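Local structure of proteinase K (Serratia sp., 2B6N) at residues I176-T181 with M225-V230; L197-P202 with K272-L277. The protein probably hydrolyses peptide bonds as a calcium-binding serine endopeptidase of the subtilase family, this chain being the catalytic domain of a longer precursor. One frame throughout, in Å; residues are numbered along the deposited sequence.

Contact 1. Residues I176-T181 with M225-V230; sequences ITVGST and MASPHV
V178 holds CG1 anti to its backbone N (chi1 -176°). In V230 nearly the same value (chi1 -179°) puts CG2 anti to the carbonyl carbon, and this methyl meets V178 tip to tip. CG2 of V230 lies 3.5 Å from CG1 of V178 and almost as near to CG2 of V178. One methyl of the helix rests against both branches of the strand residue. This is helix-on-sheet packing in the alpha/beta core of a subtilase. Strand 176-181 is part of the central parallel sheet. S224, the predicted charge-relay serine, lies in the first turn of helix 223-240. The N-to-C directions of the two short segments differ by 121°, and the helix segment runs steeply across the strand.

V178 also reaches the helix backbone, with CG1 3.8 Å from the carbonyl carbon of A226. The small side chain of A226 lets the chains come close. Its CB sits 3.5 Å from O of G179 and also touches CA of S180. At the start of the strand segment, CG2 of I176 touches CG1 of V230 at 4.1 Å, and the two side chains pass at a slant. No hydrogen bond joins the two segments. OG of S227 makes a weak bond to N128, and OG of S180 bonds S188. V154 of the next strand also touches V178 and S227. Within the helix, ND1 of H229 gives a bent hydrogen bond to O of M225 at 2.8 Å, with the oxygen close to the imidazole plane.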
ATOM      1  N   ILE A 176       1.077  -7.131   6.897  1.00  6.42           N
ATOM      2  CA  ILE A 176       1.557  -7.687   5.617  1.00  6.46           C
ATOM      3  C   ILE A 176       2.673  -6.741   5.180  1.00  6.42           C
ATOM      4  O   ILE A 176       2.421  -5.559   4.892  1.00  7.39           O
ATOM      5  CB  ILE A 176       0.456  -7.741   4.542  1.00  6.34           C
ATOM      6  CG1 ILE A 176      -0.667  -8.696   4.969  1.00  6.55           C
ATOM      7  CG2 ILE A 176       1.019  -8.225   3.184  1.00  5.22           C
ATOM      8  CD1 ILE A 176      -1.991  -8.403   4.270  1.00  8.38           C
ATOM      9  N   THR A 177       3.897  -7.253   5.155  1.00  5.65           N
ATOM     10  CA  THR A 177       5.093  -6.412   4.926  1.00  5.68           C
ATOM     11  C   THR A 177       5.596  -6.613   3.504  1.00  5.44           C
ATOM     12  O   THR A 177       5.811  -7.745   3.078  1.00  4.51           O
ATOM     13  CB  THR A 177       6.177  -6.708   5.997  1.00  5.57           C
ATOM     14  OG1 THR A 177       5.638  -6.356   7.285  1.00  7.44           O
ATOM     15  CG2 THR A 177       7.488  -5.903   5.743  1.00  5.27           C
ATOM     16  N   VAL A 178       5.778  -5.504   2.785  1.00  4.70           N
ATOM     17  CA  VAL A 178       5.918  -5.544   1.322  1.00  5.19           C
ATOM     18  C   VAL A 178       7.287  -5.026   0.887  1.00  5.61           C
ATOM     19  O   VAL A 178       7.642  -3.875   1.163  1.00  5.13           O
ATOM     20  CB  VAL A 178       4.769  -4.719   0.645  1.00  5.49           C
ATOM     21  CG1 VAL A 178       4.832  -4.835  -0.885  1.00  4.79           C
ATOM     22  CG2 VAL A 178       3.390  -5.166   1.178  1.00  6.31           C
ATOM     23  N   GLY A 179       8.062  -5.896   0.239  1.00  6.04           N
ATOM     24  CA  GLY A 179       9.310  -5.472  -0.398  1.00  6.74           C
ATOM     25  C   GLY A 179       9.050  -4.955  -1.810  1.00  6.84           C
ATOM     26  O   GLY A 179       7.960  -5.137  -2.355  1.00  5.99           O
ATOM     27  N   SER A 180      10.065  -4.310  -2.389  1.00  6.38           N
ATOM     28  CA  SER A 180       9.949  -3.606  -3.676  1.00  7.04           C
ATOM     29  C   SER A 180      10.710  -4.317  -4.797  1.00  6.34           C
ATOM     30  O   SER A 180      11.838  -4.791  -4.569  1.00  6.46           O
ATOM     31  CB  SER A 180      10.508  -2.187  -3.520  1.00  7.13           C
ATOM     32  OG  SER A 180      10.520  -1.509  -4.760  1.00  6.16           O
ATOM     33  N   THR A 181      10.124  -4.356  -6.006  1.00  6.27           N
ATOM     34  CA  THR A 181      10.815  -4.871  -7.193  1.00  6.14           C
ATOM     35  C   THR A 181      10.900  -3.849  -8.319  1.00  6.83           C
ATOM     36  O   THR A 181      10.174  -2.851  -8.316  1.00  7.28           O
ATOM     37  CB  THR A 181      10.102  -6.111  -7.779  1.00  6.71           C
ATOM     38  OG1 THR A 181       8.760  -5.753  -8.154  1.00  6.21           O
ATOM     39  CG2 THR A 181      10.056  -7.264  -6.747  1.00  7.00           C
ATOM     40  N   MET A 225       5.901   2.742  -2.419  1.00  4.86           N
ATOM     41  CA  MET A 225       5.164   2.550  -3.676  1.00  4.74           C
ATOM     42  C   MET A 225       4.724   1.099  -3.889  1.00  4.70           C
ATOM     43  O   MET A 225       3.761   0.847  -4.612  1.00  5.00           O
ATOM     44  CB  MET A 225       6.015   2.997  -4.878  1.00  4.74           C
ATOM     45  CG  MET A 225       6.172   4.524  -5.058  1.00  5.72           C
ATOM     46  SD  MET A 225       7.079   5.391  -3.738  1.00  7.56           S
ATOM     47  CE  MET A 225       5.717   6.169  -2.844  1.00  8.87           C
ATOM     48  N   ALA A 226       5.455   0.160  -3.295  1.00  5.34           N
ATOM     49  CA  ALA A 226       5.137  -1.276  -3.435  1.00  4.41           C
ATOM     50  C   ALA A 226       3.934  -1.604  -2.564  1.00  5.08           C
ATOM     51  O   ALA A 226       2.987  -2.271  -3.024  1.00  4.21           O
ATOM     52  CB  ALA A 226       6.329  -2.129  -3.036  1.00  4.50           C
ATOM     53  N   SER A 227       3.976  -1.126  -1.311  1.00  5.03           N
ATOM     54  CA  SER A 227       2.884  -1.346  -0.348  1.00  5.18           C
ATOM     55  C   SER A 227       1.450  -1.149  -0.925  1.00  4.75           C
ATOM     56  O   SER A 227       0.635  -2.050  -0.830  1.00  4.31           O
ATOM     57  CB  SER A 227       3.111  -0.526   0.939  1.00  5.98           C
ATOM     58  OG  SER A 227       2.217  -0.917   1.965  1.00  6.50           O
ATOM     59  N   PRO A 228       1.139   0.037  -1.495  1.00  4.67           N
ATOM     60  CA  PRO A 228      -0.210   0.270  -2.022  1.00  4.79           C
ATOM     61  C   PRO A 228      -0.647  -0.672  -3.161  1.00  4.61           C
ATOM     62  O   PRO A 228      -1.856  -0.866  -3.368  1.00  4.65           O
ATOM     63  CB  PRO A 228      -0.151   1.723  -2.526  1.00  4.39           C
ATOM     64  CG  PRO A 228       1.282   1.985  -2.748  1.00  4.40           C
ATOM     65  CD  PRO A 228       1.958   1.256  -1.599  1.00  4.42           C
ATOM     66  N   HIS A 229       0.302  -1.237  -3.912  1.00  4.71           N
ATOM     67  CA  HIS A 229      -0.120  -2.248  -4.910  1.00  4.52           C
ATOM     68  C   HIS A 229      -0.793  -3.398  -4.152  1.00  4.76           C
ATOM     69  O   HIS A 229      -1.855  -3.902  -4.563  1.00  5.19           O
ATOM     70  CB  HIS A 229       1.067  -2.784  -5.739  1.00  4.49           C
ATOM     71  CG  HIS A 229       1.610  -1.819  -6.752  1.00  5.41           C
ATOM     72  ND1 HIS A 229       2.529  -0.844  -6.429  1.00  5.46           N
ATOM     73  CD2 HIS A 229       1.422  -1.729  -8.093  1.00  5.85           C
ATOM     74  CE1 HIS A 229       2.861  -0.171  -7.525  1.00  6.03           C
ATOM     75  NE2 HIS A 229       2.192  -0.682  -8.546  1.00  6.96           N
ATOM     76  N   VAL A 230      -0.167  -3.821  -3.046  1.00  4.17           N
ATOM     77  CA  VAL A 230      -0.689  -4.928  -2.227  1.00  4.07           C
ATOM     78  C   VAL A 230      -1.991  -4.561  -1.526  1.00  4.69           C
ATOM     79  O   VAL A 230      -2.935  -5.363  -1.496  1.00  4.71           O
ATOM     80  CB  VAL A 230       0.386  -5.458  -1.222  1.00  4.15           C
ATOM     81  CG1 VAL A 230      -0.163  -6.644  -0.370  1.00  2.41           C
ATOM     82  CG2 VAL A 230       1.635  -5.910  -1.984  1.00  2.72           C
TER

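Contact 2. Residues L197-P202 with K272-L277; sequences LDIYAP and KLLFSL
Y200 and L273 form a single parallel beta bridge, in which N of Y200 bonds O of K272 at 2.9 Å (157°) and N of L274 bonds O of Y200 at 2.9 Å (162°). CA of L273 also approaches O of Y200, at 3.6 Å, in a CA-H...O contact. The carbonyl oxygen of Y200 thus receives one N-H and one weaker C-H from the same segment.

The side chains close over the two sides of the bridge. I199 places CG1 anti to its N (chi1 -162°), and this branch runs over the K272-L274 backbone. CG1 of I199 lies 3.6 Å from O of K272, and its CD1 ends 3.9 Å from CA of L274. A201 CB meets CD2 of L274 at 4.0 Å, while CD1 of L274 turns to CD1 of I199. L274 is therefore shared by I199 and A201, one methyl to each. L273 sends CD1 back over O of Y200. CD2 of L197, in the same segment as Y200, rests over one face of the Y200 ring, toward the rim. The hydroxyl of Y200 bonds O of A265.

At the more exposed end, a water bridges the segments. It gives a proton to O of D198 at 2.7 Å and accepts from NZ of K272 at 2.9 Å. OD2 of D198 accepts the N-H of T177 in the neighbouring strand.

The bridge adds a short piece of chain beside the outermost strand of the main parallel sheet. K272-L273 also pairs with strand 258-259. Helix 223-240 covers I199 and A201 through V230 and meets L274 through H229. Helix 8-13 packs on P202 and L274 with I13.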
ATOM      1  N   LEU A 197       9.344  -9.947   5.688  1.00  7.50           N
ATOM      2  CA  LEU A 197       8.530  -9.760   4.463  1.00  7.22           C
ATOM      3  C   LEU A 197       7.464 -10.830   4.273  1.00  7.60           C
ATOM      4  O   LEU A 197       7.688 -11.992   4.597  1.00  6.86           O
ATOM      5  CB  LEU A 197       9.407  -9.747   3.212  1.00  7.06           C
ATOM      6  CG  LEU A 197       9.921  -8.378   2.761  1.00  7.47           C
ATOM      7  CD1 LEU A 197      10.836  -7.826   3.820  1.00  6.08           C
ATOM      8  CD2 LEU A 197      10.667  -8.546   1.445  1.00  6.13           C
ATOM      9  N   ASP A 198       6.335 -10.433   3.686  1.00  7.20           N
ATOM     10  CA  ASP A 198       5.293 -11.363   3.265  1.00  7.63           C
ATOM     11  C   ASP A 198       5.232 -11.548   1.749  1.00  7.41           C
ATOM     12  O   ASP A 198       4.871 -12.630   1.259  1.00  6.91           O
ATOM     13  CB  ASP A 198       3.936 -10.905   3.816  1.00  7.49           C
ATOM     14  CG  ASP A 198       3.892 -10.974   5.320  1.00  9.79           C
ATOM     15  OD1 ASP A 198       3.897 -12.117   5.849  1.00 14.48           O
ATOM     16  OD2 ASP A 198       3.938  -9.923   5.980  1.00  9.65           O
ATOM     17  N   ILE A 199       5.607 -10.501   1.006  1.00  6.44           N
ATOM     18  CA  ILE A 199       5.389 -10.486  -0.452  1.00  6.57           C
ATOM     19  C   ILE A 199       6.227  -9.342  -1.053  1.00  6.63           C
ATOM     20  O   ILE A 199       6.646  -8.424  -0.331  1.00  6.37           O
ATOM     21  CB  ILE A 199       3.868 -10.303  -0.769  1.00  6.71           C
ATOM     22  CG1 ILE A 199       3.510 -10.717  -2.203  1.00  6.21           C
ATOM     23  CG2 ILE A 199       3.400  -8.859  -0.433  1.00  5.87           C
ATOM     24  CD1 ILE A 199       2.031 -11.026  -2.376  1.00  7.13           C
ATOM     25  N   TYR A 200       6.483  -9.435  -2.355  1.00  5.26           N
ATOM     26  CA  TYR A 200       7.143  -8.388  -3.113  1.00  5.66           C
ATOM     27  C   TYR A 200       6.121  -7.789  -4.097  1.00  5.48           C
ATOM     28  O   TYR A 200       5.195  -8.478  -4.560  1.00  5.61           O
ATOM     29  CB  TYR A 200       8.306  -8.976  -3.908  1.00  5.98           C
ATOM     30  CG  TYR A 200       9.646  -8.986  -3.201  1.00  5.99           C
ATOM     31  CD1 TYR A 200      10.181 -10.176  -2.694  1.00  7.57           C
ATOM     32  CD2 TYR A 200      10.386  -7.813  -3.067  1.00  5.22           C
ATOM     33  CE1 TYR A 200      11.422 -10.191  -2.038  1.00  6.84           C
ATOM     34  CE2 TYR A 200      11.632  -7.819  -2.428  1.00  6.97           C
ATOM     35  CZ  TYR A 200      12.144  -9.010  -1.928  1.00  7.80           C
ATOM     36  OH  TYR A 200      13.382  -8.977  -1.316  1.00  7.40           O
ATOM     37  N   ALA A 201       6.302  -6.512  -4.418  1.00  5.38           N
ATOM     38  CA  ALA A 201       5.425  -5.808  -5.364  1.00  5.19           C
ATOM     39  C   ALA A 201       6.244  -4.713  -6.068  1.00  5.04           C
ATOM     40  O   ALA A 201       7.271  -4.274  -5.530  1.00  5.36           O
ATOM     41  CB  ALA A 201       4.218  -5.199  -4.624  1.00  5.58           C
ATOM     42  N   PRO A 202       5.813  -4.284  -7.275  1.00  4.93           N
ATOM     43  CA  PRO A 202       6.498  -3.183  -7.978  1.00  4.31           C
ATOM     44  C   PRO A 202       6.669  -1.947  -7.122  1.00  4.41           C
ATOM     45  O   PRO A 202       5.685  -1.410  -6.578  1.00  4.68           O
ATOM     46  CB  PRO A 202       5.555  -2.882  -9.143  1.00  4.25           C
ATOM     47  CG  PRO A 202       4.993  -4.240  -9.489  1.00  5.04           C
ATOM     48  CD  PRO A 202       4.699  -4.817  -8.082  1.00  4.86           C
ATOM     49  N   LYS A 272       7.677 -14.430  -3.508  1.00  8.97           N
ATOM     50  CA  LYS A 272       6.293 -14.297  -3.923  1.00  9.04           C
ATOM     51  C   LYS A 272       6.120 -12.909  -4.497  1.00  8.44           C
ATOM     52  O   LYS A 272       6.429 -11.913  -3.833  1.00  8.59           O
ATOM     53  CB  LYS A 272       5.340 -14.484  -2.736  1.00  8.96           C
ATOM     54  CG  LYS A 272       5.369 -15.909  -2.123  1.00 10.33           C
ATOM     55  CD  LYS A 272       4.236 -16.090  -1.119  1.00 10.65           C
ATOM     56  CE  LYS A 272       4.263 -17.473  -0.433  1.00 13.75           C
ATOM     57  NZ  LYS A 272       5.199 -17.487   0.743  1.00 14.40           N
ATOM     58  N   LEU A 273       5.641 -12.857  -5.733  1.00  7.83           N
ATOM     59  CA  LEU A 273       5.391 -11.573  -6.386  1.00  7.19           C
ATOM     60  C   LEU A 273       3.883 -11.361  -6.490  1.00  6.49           C
ATOM     61  O   LEU A 273       3.159 -12.240  -6.934  1.00  6.88           O
ATOM     62  CB  LEU A 273       6.073 -11.505  -7.750  1.00  7.15           C
ATOM     63  CG  LEU A 273       5.847 -10.237  -8.579  1.00  7.61           C
ATOM     64  CD1 LEU A 273       6.482  -8.963  -7.940  1.00  6.52           C
ATOM     65  CD2 LEU A 273       6.344 -10.443 -10.021  1.00  7.64           C
ATOM     66  N   LEU A 274       3.424 -10.186  -6.065  1.00  5.45           N
ATOM     67  CA  LEU A 274       2.011  -9.828  -6.066  1.00  5.79           C
ATOM     68  C   LEU A 274       1.308 -10.181  -7.384  1.00  6.57           C
ATOM     69  O   LEU A 274       1.814  -9.858  -8.472  1.00  6.62           O
ATOM     70  CB  LEU A 274       1.852  -8.327  -5.792  1.00  5.20           C
ATOM     71  CG  LEU A 274       0.416  -7.801  -5.706  1.00  4.99           C
ATOM     72  CD1 LEU A 274      -0.346  -8.429  -4.531  1.00  6.79           C
ATOM     73  CD2 LEU A 274       0.441  -6.279  -5.583  1.00  5.05           C
ATOM     74  N   PHE A 275       0.156 -10.840  -7.262  1.00  7.08           N
ATOM     75  CA  PHE A 275      -0.677 -11.220  -8.426  1.00  7.56           C
ATOM     76  C   PHE A 275      -2.124 -10.862  -8.103  1.00  7.71           C
ATOM     77  O   PHE A 275      -2.639 -11.226  -7.031  1.00  7.99           O
ATOM     78  CB  PHE A 275      -0.502 -12.712  -8.765  1.00  7.45           C
ATOM     79  CG  PHE A 275      -1.256 -13.151  -9.985  1.00  7.75           C
ATOM     80  CD1 PHE A 275      -0.764 -12.864 -11.260  1.00  8.54           C
ATOM     81  CD2 PHE A 275      -2.475 -13.849  -9.857  1.00  8.04           C
ATOM     82  CE1 PHE A 275      -1.463 -13.267 -12.411  1.00 10.99           C
ATOM     83  CE2 PHE A 275      -3.184 -14.254 -11.006  1.00  9.74           C
ATOM     84  CZ  PHE A 275      -2.675 -13.966 -12.281  1.00  9.57           C
ATOM     85  N   SER A 276      -2.784 -10.119  -8.999  1.00  7.25           N
ATOM     86  CA  SER A 276      -4.070  -9.508  -8.658  1.00  8.11           C
ATOM     87  C   SER A 276      -5.319 -10.331  -8.997  1.00  9.01           C
ATOM     88  O   SER A 276      -6.430  -9.959  -8.597  1.00  9.76           O
ATOM     89  CB  SER A 276      -4.178  -8.145  -9.352  1.00  8.34           C
ATOM     90  OG  SER A 276      -4.164  -8.328 -10.758  1.00  7.45           O
ATOM     91  N   LEU A 277      -5.149 -11.401  -9.774  1.00  9.64           N
ATOM     92  CA  LEU A 277      -6.291 -12.171 -10.269  1.00 10.90           C
ATOM     93  C   LEU A 277      -6.533 -13.449  -9.495  1.00 12.66           C
ATOM     94  O   LEU A 277      -5.622 -13.965  -8.842  1.00 12.49           O
ATOM     95  CB  LEU A 277      -6.139 -12.470 -11.762  1.00 10.48           C
ATOM     96  CG  LEU A 277      -5.870 -11.270 -12.683  1.00  9.62           C
ATOM     97  CD1 LEU A 277      -5.863 -11.707 -14.138  1.00  9.35           C
ATOM     98  CD2 LEU A 277      -6.867 -10.131 -12.464  1.00 10.03           C
TER
HETATM   99  O   HOH W   1       5.060 -15.044   2.357  1.00 15.90           O

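From the N terminus the chain runs through strand 176-181, then strand 199-202, then helix 223-240, and last residues 272-277. Contact 1 closes a loop of 43 residues between strand and helix. Contact 2 closes one of 69 residues near the C terminus. The segments alternate along the chain, so the loops cross and neither nests in the other. The two strands are neighbours in the parallel sheet and join the contacts directly, with N of T181 probably bonded to O of A201. Contact 1 ties the strand next to the edge to helix 223-240, and contact 2 ties the edge strand 199-202 to the C-terminal segment.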